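Local coordinates for 6-phosphogluconolactonase (PDB 3CSS), which probably hydrolyses 6-phospho-D-glucono-1,5-lactone to 6-phospho-D-gluconate, the second step of the oxidative pentose phosphate pathway, at residues D75-S80 / Q85-M90; W226-V231 / P259-G264; L232-T237 / F245-R250. All blocks are in the same frame, centred on the assembly; numbering follows the deposited sequence.

Contact 1. Residues D75-S80 / Q85-M90; sequences DERLLS and QSNFSM
Strand 69-77, in the parallel part of the mixed, Rossmann-like sheet, ends beside the first turn of helix 87-96, E76 lying against N87 and R77 against S86 (CA to CA 5.5 Å for R77 and S86); the touching parts run 106° apart. The contact closes the short strand-to-helix connection, which an inverse gamma turn centred on L78 begins. E76 carries the junction: CG anti to the backbone N (chi1 179°) and a bend at chi2 bring the carboxylate to the start of the helix. There E76 OE1 accepts a hydrogen bond from N87 N at 2.8 Å on its syn lone pair, and E76 OE2 accepts one from F88 N at 3.0 Å, also from the syn side but tilted out of plane. OE1 takes R77 N on its anti side as well, and OE2 has a salt bridge to R109. S86 is the N-cap, its OG accepting from S89 N at 3.0 Å and also bonded to D83 O. The N87 side chain slides past E76 in the opposite direction, amide and carboxylate planes 22° apart. N87 ND2 donates to D75 O at 3.0 Å; the acceptor lies in the amide plane, but the donor stands well above the carbonyl plane. R77 comes across N87 and sends NH1 edge-on to Q85 O at 2.8 Å. N87 OD1 lies over one guanidinium face and is bonded by G46 N. One water joins D75 OD2, R77 NE and N87 ND2, while D75 OD2 is also hydrogen-bonded to S171 OG. Three backbone N-H groups and R109 thus grip the two E76 oxygens, which fixes the carboxylate's rotation and joins the strand end to the first N-H groups of the helix.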
loop_
_atom_site.group_PDB
_atom_site.type_symbol
_atom_site.label_atom_id
_atom_site.label_comp_id
_atom_site.label_asym_id
_atom_site.label_seq_id
_atom_site.Cartn_x
_atom_site.Cartn_y
_atom_site.Cartn_z
ATOM N N ASP A 75 0.835 2.327 -4.132
ATOM C CA ASP A 75 2.021 2.887 -4.731
ATOM C C ASP A 75 2.234 2.242 -6.074
ATOM O O ASP A 75 1.664 1.185 -6.371
ATOM C CB ASP A 75 3.258 2.730 -3.844
ATOM C CG ASP A 75 3.799 1.300 -3.802
ATOM O OD1 ASP A 75 3.113 0.394 -3.263
ATOM O OD2 ASP A 75 4.950 1.094 -4.250
ATOM N N GLU A 76 3.048 2.883 -6.892
ATOM C CA GLU A 76 3.268 2.371 -8.242
ATOM C C GLU A 76 4.621 2.769 -8.787
ATOM O O GLU A 76 5.124 3.866 -8.538
ATOM C CB GLU A 76 2.124 2.797 -9.173
ATOM C CG GLU A 76 2.247 2.355 -10.634
ATOM C CD GLU A 76 2.270 0.835 -10.820
ATOM O OE1 GLU A 76 3.157 0.172 -10.240
ATOM O OE2 GLU A 76 1.425 0.312 -11.595
ATOM N N ARG A 77 5.198 1.841 -9.531
ATOM C CA ARG A 77 6.388 2.091 -10.325
ATOM C C ARG A 77 5.987 2.814 -11.604
ATOM O O ARG A 77 5.089 2.345 -12.324
ATOM C CB ARG A 77 7.046 0.754 -10.680
ATOM C CG ARG A 77 7.591 -0.023 -9.507
ATOM C CD ARG A 77 6.539 -0.907 -8.826
ATOM N NE ARG A 77 7.099 -1.721 -7.745
ATOM C CZ ARG A 77 7.607 -2.943 -7.869
ATOM N NH1 ARG A 77 7.676 -3.542 -9.045
ATOM N NH2 ARG A 77 8.080 -3.577 -6.785
ATOM N N LEU A 78 6.665 3.914 -11.935
ATOM C CA LEU A 78 6.280 4.719 -13.104
ATOM C C LEU A 78 6.822 4.113 -14.391
ATOM O O LEU A 78 7.712 4.661 -15.065
ATOM C CB LEU A 78 6.686 6.176 -12.927
ATOM C CG LEU A 78 6.007 6.828 -11.715
ATOM C CD1 LEU A 78 6.432 8.278 -11.559
ATOM C CD2 LEU A 78 4.479 6.697 -11.795
ATOM N N LEU A 79 6.265 2.944 -14.689
ATOM C CA LEU A 79 6.490 2.206 -15.920
ATOM C C LEU A 79 5.127 2.082 -16.624
ATOM O O LEU A 79 4.090 2.388 -16.041
ATOM C CB LEU A 79 7.066 0.824 -15.578
ATOM C CG LEU A 79 8.386 0.819 -14.790
ATOM C CD1 LEU A 79 8.585 -0.489 -14.041
ATOM C CD2 LEU A 79 9.584 1.113 -15.694
ATOM N N SER A 80 5.122 1.644 -17.877
ATOM C CA SER A 80 3.860 1.423 -18.588
ATOM C C SER A 80 2.993 0.387 -17.844
ATOM O O SER A 80 3.516 -0.467 -17.125
ATOM C CB SER A 80 4.107 1.017 -20.058
ATOM O OG SER A 80 4.503 -0.343 -20.181
ATOM N N GLN A 85 6.953 -5.219 -14.531
ATOM C CA GLN A 85 7.377 -4.718 -13.225
ATOM C C GLN A 85 6.505 -3.575 -12.679
ATOM O O GLN A 85 6.837 -2.986 -11.642
ATOM C CB GLN A 85 8.846 -4.296 -13.281
ATOM C CG GLN A 85 9.792 -5.485 -13.261
ATOM C CD GLN A 85 11.225 -5.060 -13.074
ATOM O OE1 GLN A 85 11.861 -4.575 -14.008
ATOM N NE2 GLN A 85 11.740 -5.224 -11.853
ATOM N N SER A 86 5.394 -3.266 -13.347
ATOM C CA SER A 86 4.389 -2.388 -12.747
ATOM C C SER A 86 3.484 -3.197 -11.806
ATOM O O SER A 86 3.187 -4.377 -12.056
ATOM C CB SER A 86 3.548 -1.665 -13.802
ATOM O OG SER A 86 2.600 -2.527 -14.361
ATOM N N ASN A 87 3.034 -2.539 -10.742
ATOM C CA ASN A 87 2.094 -3.155 -9.798
ATOM C C ASN A 87 0.741 -3.386 -10.477
ATOM O O ASN A 87 0.065 -4.368 -10.195
ATOM C CB ASN A 87 1.935 -2.330 -8.514
ATOM C CG ASN A 87 3.210 -2.266 -7.685
ATOM O OD1 ASN A 87 4.035 -3.185 -7.720
ATOM N ND2 ASN A 87 3.348 -1.207 -6.900
ATOM N N PHE A 88 0.378 -2.491 -11.387
ATOM C CA PHE A 88 -0.856 -2.635 -12.142
ATOM C C PHE A 88 -0.879 -3.923 -12.957
ATOM O O PHE A 88 -1.871 -4.638 -12.971
ATOM C CB PHE A 88 -1.062 -1.437 -13.049
ATOM C CG PHE A 88 -2.344 -1.493 -13.814
ATOM C CD1 PHE A 88 -3.541 -1.148 -13.200
ATOM C CD2 PHE A 88 -2.360 -1.935 -15.121
ATOM C CE1 PHE A 88 -4.749 -1.199 -13.921
ATOM C CE2 PHE A 88 -3.561 -2.005 -15.845
ATOM C CZ PHE A 88 -4.756 -1.634 -15.228
ATOM N N SER A 89 0.219 -4.216 -13.630
ATOM C CA SER A 89 0.333 -5.455 -14.391
ATOM C C SER A 89 0.125 -6.660 -13.480
ATOM O O SER A 89 -0.690 -7.544 -13.761
ATOM C CB SER A 89 1.704 -5.558 -15.044
ATOM O OG SER A 89 1.834 -6.801 -15.716
ATOM N N MET A 90 0.882 -6.693 -12.390
ATOM C CA MET A 90 0.787 -7.791 -11.449
ATOM C C MET A 90 -0.647 -7.960 -10.936
ATOM O O MET A 90 -1.178 -9.064 -10.932
ATOM C CB MET A 90 1.762 -7.582 -10.290
ATOM C CG MET A 90 1.748 -8.707 -9.273
ATOM S SD MET A 90 0.508 -8.490 -7.983
ATOM C CE MET A 90 1.128 -7.036 -7.139
HETATM O O HOH W 1 5.830 -1.092 -5.189
HETATM O O HOH W 2 9.081 -6.102 -9.846
#

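Contact 2. Residues W226-V231 / P259-G264; sequences WVVRGV and PGAGEG
V228, on helix 225-232, faces A261 in the loop that follows strand 252-257, their CA atoms 6.8 Å apart, and a type I beta turn from G260 to E263 bends that loop alongside the helix. The setting is a beta-alpha-beta crossover of the Rossmann-like sheet: strand 214-219 leads into the helix, and the chain returns through a long connection to the neighbouring parallel strand 252-257, whose carboxyl end runs into the turn. Across the gap the contact is slight and made by van der Waals touch. V228 presents its isopropyl group chiefly to a backbone carbonyl. With chi1 at 169°, CG1 anti to the backbone N and CG2 beside it, both methyls lie against A261 O, CG2 nearer than CG1. The methyl of A261 is a looser neighbour, V228 CG2 to A261 CB measuring 4.4 Å. The next residue along the helix, R229, brings its CD to 4.0 Å from E263 O. In the conformer described, R229 NE bonds N225 OD1; a second conformer was deposited, which makes this side of the contact less certain. The polar ties come from the start of the same helix and the residues before it. N225 ND2 bonds both A261 O and E263 O, so the carbonyl under V228 is satisfied, and K222 NZ joins G260 O and forms a salt bridge with E263. The closest approach across the contact is that of V228 CG2 to A261 O, at 3.4 Å.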
loop_
_atom_site.group_PDB
_atom_site.type_symbol
_atom_site.label_atom_id
_atom_site.label_comp_id
_atom_site.label_asym_id
_atom_site.label_seq_id
_atom_site.Cartn_x
_atom_site.Cartn_y
_atom_site.Cartn_z
ATOM N N TRP A 226 14.525 -6.792 11.419
ATOM C CA TRP A 226 14.908 -5.543 12.069
ATOM C C TRP A 226 13.855 -4.471 11.863
ATOM O O TRP A 226 13.670 -3.579 12.699
ATOM C CB TRP A 226 16.260 -5.060 11.553
ATOM C CG TRP A 226 16.299 -4.439 10.172
ATOM C CD1 TRP A 226 16.526 -5.090 8.990
ATOM C CD2 TRP A 226 16.123 -3.057 9.838
ATOM N NE1 TRP A 226 16.515 -4.214 7.959
ATOM C CE2 TRP A 226 16.264 -2.953 8.433
ATOM C CE3 TRP A 226 15.832 -1.902 10.570
ATOM C CZ2 TRP A 226 16.147 -1.740 7.754
ATOM C CZ3 TRP A 226 15.744 -0.702 9.893
ATOM C CH2 TRP A 226 15.894 -0.629 8.508
ATOM N N VAL A 227 13.182 -4.550 10.718
ATOM C CA VAL A 227 12.102 -3.609 10.411
ATOM C C VAL A 227 10.930 -3.840 11.355
ATOM O O VAL A 227 10.378 -2.912 11.958
ATOM C CB VAL A 227 11.654 -3.758 8.938
ATOM C CG1 VAL A 227 10.501 -2.790 8.643
ATOM C CG2 VAL A 227 12.870 -3.556 7.967
ATOM N N VAL A 228 10.510 -5.092 11.454
ATOM C CA VAL A 228 9.413 -5.434 12.346
ATOM C C VAL A 228 9.727 -5.006 13.792
ATOM O O VAL A 228 8.917 -4.339 14.455
ATOM C CB VAL A 228 9.189 -6.975 12.278
ATOM C CG1 VAL A 228 8.241 -7.424 13.382
ATOM C CG2 VAL A 228 8.644 -7.404 10.914
ATOM N N ARG A 229 10.907 -5.353 14.285
ATOM C CA ARG A 229 11.237 -5.013 15.665
ATOM C C ARG A 229 11.366 -3.495 15.868
ATOM O O ARG A 229 11.027 -2.981 16.955
ATOM C CB ARG A 229 12.472 -5.786 16.130
ATOM C CG ARG A 229 12.142 -7.237 16.432
ATOM C CD ARG A 229 13.353 -8.020 16.847
ATOM N NE ARG A 229 14.345 -8.035 15.779
ATOM C CZ ARG A 229 15.454 -7.308 15.796
ATOM N NH1 ARG A 229 15.691 -6.486 16.810
ATOM N NH2 ARG A 229 16.313 -7.396 14.784
ATOM N N GLY A 230 11.803 -2.781 14.825
ATOM C CA GLY A 230 11.936 -1.322 14.875
ATOM C C GLY A 230 10.602 -0.599 14.835
ATOM O O GLY A 230 10.470 0.512 15.352
ATOM N N VAL A 231 9.611 -1.220 14.198
ATOM C CA VAL A 231 8.244 -0.680 14.218
ATOM C C VAL A 231 7.558 -0.937 15.566
ATOM O O VAL A 231 6.853 -0.070 16.110
ATOM C CB VAL A 231 7.393 -1.248 13.026
ATOM C CG1 VAL A 231 5.880 -0.925 13.219
ATOM C CG2 VAL A 231 7.928 -0.740 11.660
ATOM N N PRO A 259 7.952 -16.735 9.852
ATOM C CA PRO A 259 8.739 -16.921 11.071
ATOM C C PRO A 259 10.030 -16.079 11.120
ATOM O O PRO A 259 10.370 -15.542 12.186
ATOM C CB PRO A 259 9.016 -18.425 11.094
ATOM C CG PRO A 259 7.925 -19.026 10.254
ATOM C CD PRO A 259 7.663 -18.009 9.178
ATOM N N GLY A 260 10.708 -15.928 9.982
ATOM C CA GLY A 260 11.942 -15.122 9.942
ATOM C C GLY A 260 11.679 -13.652 10.230
ATOM O O GLY A 260 12.407 -13.025 11.012
ATOM N N ALA A 261 10.653 -13.092 9.585
ATOM C CA ALA A 261 10.250 -11.679 9.791
ATOM C C ALA A 261 9.775 -11.416 11.224
ATOM O O ALA A 261 10.053 -10.373 11.806
ATOM C CB ALA A 261 9.178 -11.226 8.773
ATOM N N GLY A 262 9.106 -12.413 11.808
ATOM C CA GLY A 262 8.570 -12.288 13.158
ATOM C C GLY A 262 9.441 -12.802 14.290
ATOM O O GLY A 262 8.967 -12.856 15.431
ATOM N N GLU A 263 10.699 -13.166 14.010
ATOM C CA GLU A 263 11.582 -13.762 15.028
ATOM C C GLU A 263 11.684 -12.881 16.275
ATOM O O GLU A 263 11.919 -11.672 16.182
ATOM C CB GLU A 263 12.976 -14.044 14.455
ATOM C CG GLU A 263 13.910 -14.803 15.417
ATOM C CD GLU A 263 15.061 -15.536 14.716
ATOM O OE1 GLU A 263 15.242 -15.398 13.484
ATOM O OE2 GLU A 263 15.786 -16.278 15.416
ATOM N N GLY A 264 11.444 -13.486 17.445
ATOM C CA GLY A 264 11.563 -12.772 18.709
ATOM C C GLY A 264 10.366 -11.952 19.169
ATOM O O GLY A 264 10.333 -11.500 20.318
#

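Contact 3. Residues L232-T237 / F245-R250; sequences LSESPT and FLRDCR
The charged part of this surface contact is a salt bridge between E234 and R247, with E234 OE1 3.1 Å from R247 NH2. The two side chains cross at about a right angle, carboxylate and guanidinium planes 77° apart, so the bridge is made by one oxygen and one nitrogen rather than by a parallel, two-pronged pair. E234 was deposited in two conformers and the bridge is described for one, so its persistence is uncertain. The carbonyl contacts are more numerous. R247 CG lies anti to the carbonyl carbon (chi1 -68°), and a bend at chi3 (68°) turns the guanidinium onto the end of helix 225-232. There R247 NH1 bonds V231 O, and L232 O lies 3.1 Å from the same NH1. S233 O sits over one guanidinium face, 3.2 Å from R247 NH1 but too poorly aligned for a hydrogen bond. A positive group among the last carbonyls of a helix would probably be favoured by its dipole; R244, close by, bonds S233 O, so two like charges share this cluster of oxygens. Water gives one further link, accepting from R247 NH2 at 2.9 Å and donating to L232 O at 3.2 Å. Within 232-237, S233 OG donates to S235 O at 2.7 Å, tying together the chain just where it leaves the helix. Behind the arginine, the 3-10 segment 245-247 faces the body of the protein: F245 packs on K206 and I209 of helix 206-211, L246 touches I209 and V217 of strand 214-219, and R247 itself lies on F4 near the N-terminus. Thus the exit of helix 225-232 is joined to the approach to strand 252-257.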
loop_
_atom_site.group_PDB
_atom_site.type_symbol
_atom_site.label_atom_id
_atom_site.label_comp_id
_atom_site.label_asym_id
_atom_site.label_seq_id
_atom_site.Cartn_x
_atom_site.Cartn_y
_atom_site.Cartn_z
ATOM N N LEU A 232 7.795 -2.129 16.116
ATOM C CA LEU A 232 7.095 -2.564 17.323
ATOM C C LEU A 232 7.652 -2.073 18.642
ATOM O O LEU A 232 6.918 -2.070 19.642
ATOM C CB LEU A 232 7.008 -4.077 17.350
ATOM C CG LEU A 232 6.152 -4.710 16.270
ATOM C CD1 LEU A 232 6.261 -6.242 16.395
ATOM C CD2 LEU A 232 4.658 -4.231 16.328
ATOM N N SER A 233 8.934 -1.685 18.691
ATOM C CA SER A 233 9.523 -1.265 19.954
ATOM C C SER A 233 8.793 -0.056 20.514
ATOM O O SER A 233 8.550 0.913 19.806
ATOM C CB SER A 233 11.020 -0.993 19.811
ATOM O OG SER A 233 11.264 0.102 18.953
ATOM N N GLU A 234 8.425 -0.120 21.794
ATOM C CA GLU A 234 7.704 0.978 22.449
ATOM C C GLU A 234 8.518 2.266 22.401
ATOM O O GLU A 234 8.010 3.312 22.045
ATOM C CB GLU A 234 7.365 0.615 23.902
ATOM C CG GLU A 234 6.938 1.790 24.783
ATOM C CD GLU A 234 5.698 2.517 24.278
ATOM O OE1 GLU A 234 4.974 1.955 23.422
ATOM O OE2 GLU A 234 5.443 3.649 24.761
ATOM N N SER A 235 9.786 2.179 22.779
ATOM C CA SER A 235 10.707 3.302 22.658
ATOM C C SER A 235 11.390 3.192 21.313
ATOM O O SER A 235 11.620 2.074 20.823
ATOM C CB SER A 235 11.748 3.306 23.772
ATOM O OG SER A 235 11.129 3.587 24.999
ATOM N N PRO A 236 11.683 4.344 20.689
ATOM C CA PRO A 236 12.446 4.221 19.450
ATOM C C PRO A 236 13.755 3.449 19.681
ATOM O O PRO A 236 14.451 3.663 20.696
ATOM C CB PRO A 236 12.726 5.666 19.011
ATOM C CG PRO A 236 11.960 6.546 19.911
ATOM C CD PRO A 236 11.402 5.739 21.062
ATOM N N THR A 237 14.052 2.569 18.724
ATOM C CA THR A 237 15.251 1.744 18.694
ATOM C C THR A 237 15.938 1.833 17.338
ATOM O O THR A 237 15.291 1.943 16.275
ATOM C CB THR A 237 14.923 0.274 19.006
ATOM O OG1 THR A 237 13.910 -0.196 18.102
ATOM C CG2 THR A 237 14.460 0.123 20.472
ATOM N N PHE A 245 6.514 5.090 11.179
ATOM C CA PHE A 245 5.348 5.997 11.147
ATOM C C PHE A 245 4.012 5.262 11.332
ATOM O O PHE A 245 2.992 5.873 11.707
ATOM C CB PHE A 245 5.321 6.864 9.874
ATOM C CG PHE A 245 4.848 6.149 8.638
ATOM C CD1 PHE A 245 3.486 6.021 8.362
ATOM C CD2 PHE A 245 5.768 5.616 7.721
ATOM C CE1 PHE A 245 3.057 5.344 7.219
ATOM C CE2 PHE A 245 5.337 4.971 6.562
ATOM C CZ PHE A 245 3.984 4.831 6.323
ATOM N N LEU A 246 3.995 3.959 11.052
ATOM C CA LEU A 246 2.776 3.147 11.268
ATOM C C LEU A 246 2.258 3.163 12.718
ATOM O O LEU A 246 1.065 2.983 12.973
ATOM C CB LEU A 246 3.029 1.710 10.807
ATOM C CG LEU A 246 3.184 1.510 9.309
ATOM C CD1 LEU A 246 3.599 0.060 9.015
ATOM C CD2 LEU A 246 1.899 1.919 8.519
ATOM N N ARG A 247 3.144 3.442 13.667
ATOM C CA ARG A 247 2.768 3.543 15.075
ATOM C C ARG A 247 1.730 4.636 15.313
ATOM O O ARG A 247 1.009 4.602 16.322
ATOM C CB ARG A 247 3.993 3.820 15.946
ATOM C CG ARG A 247 4.990 2.674 16.031
ATOM C CD ARG A 247 6.066 2.913 17.082
ATOM N NE ARG A 247 5.484 2.882 18.425
ATOM C CZ ARG A 247 5.261 1.765 19.107
ATOM N NH1 ARG A 247 5.577 0.576 18.609
ATOM N NH2 ARG A 247 4.711 1.832 20.308
ATOM N N ASP A 248 1.685 5.622 14.414
ATOM C CA ASP A 248 0.784 6.768 14.519
ATOM C C ASP A 248 -0.483 6.646 13.670
ATOM O O ASP A 248 -1.219 7.629 13.498
ATOM C CB ASP A 248 1.526 8.053 14.168
ATOM C CG ASP A 248 2.588 8.410 15.175
ATOM O OD1 ASP A 248 2.364 8.196 16.380
ATOM O OD2 ASP A 248 3.656 8.896 14.737
ATOM N N CYS A 249 -0.745 5.441 13.166
ATOM C CA CYS A 249 -1.985 5.159 12.468
ATOM C C CYS A 249 -3.154 5.321 13.405
ATOM O O CYS A 249 -3.130 4.900 14.552
ATOM C CB CYS A 249 -2.015 3.749 11.915
ATOM S SG CYS A 249 -0.958 3.524 10.442
ATOM N N ARG A 250 -4.172 5.978 12.903
ATOM C CA ARG A 250 -5.436 6.130 13.665
ATOM C C ARG A 250 -6.338 4.910 13.531
ATOM O O ARG A 250 -7.248 4.715 14.357
ATOM C CB ARG A 250 -6.184 7.366 13.190
ATOM C CG ARG A 250 -5.381 8.618 13.399
ATOM C CD ARG A 250 -6.056 9.804 12.790
ATOM N NE ARG A 250 -5.235 11.002 12.925
ATOM C CZ ARG A 250 -4.177 11.293 12.168
ATOM N NH1 ARG A 250 -3.777 10.475 11.205
ATOM N NH2 ARG A 250 -3.514 12.427 12.370
HETATM O O HOH W 3 4.785 -0.738 21.552
#

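In the fold
From the N terminus, contact 1 comes first, closing a loop of four residues between strand 69-77 and helix 87-96. It is complete before the others begin and lies apart: its centre is 27 Å from that of contact 2 and 29 Å from that of contact 3. Contact 2 opens on helix 225-232 and closes only after strand 252-257. Contact 3 is nested inside that loop, drawing 232-237 and 245-250 together across seven residues. The two touch at the end of helix 225-232, making one unit of that helix, the connection after it and the loop that follows strand 252-257. Contact 3 lies on the opposite side of the chain's centre from contact 1.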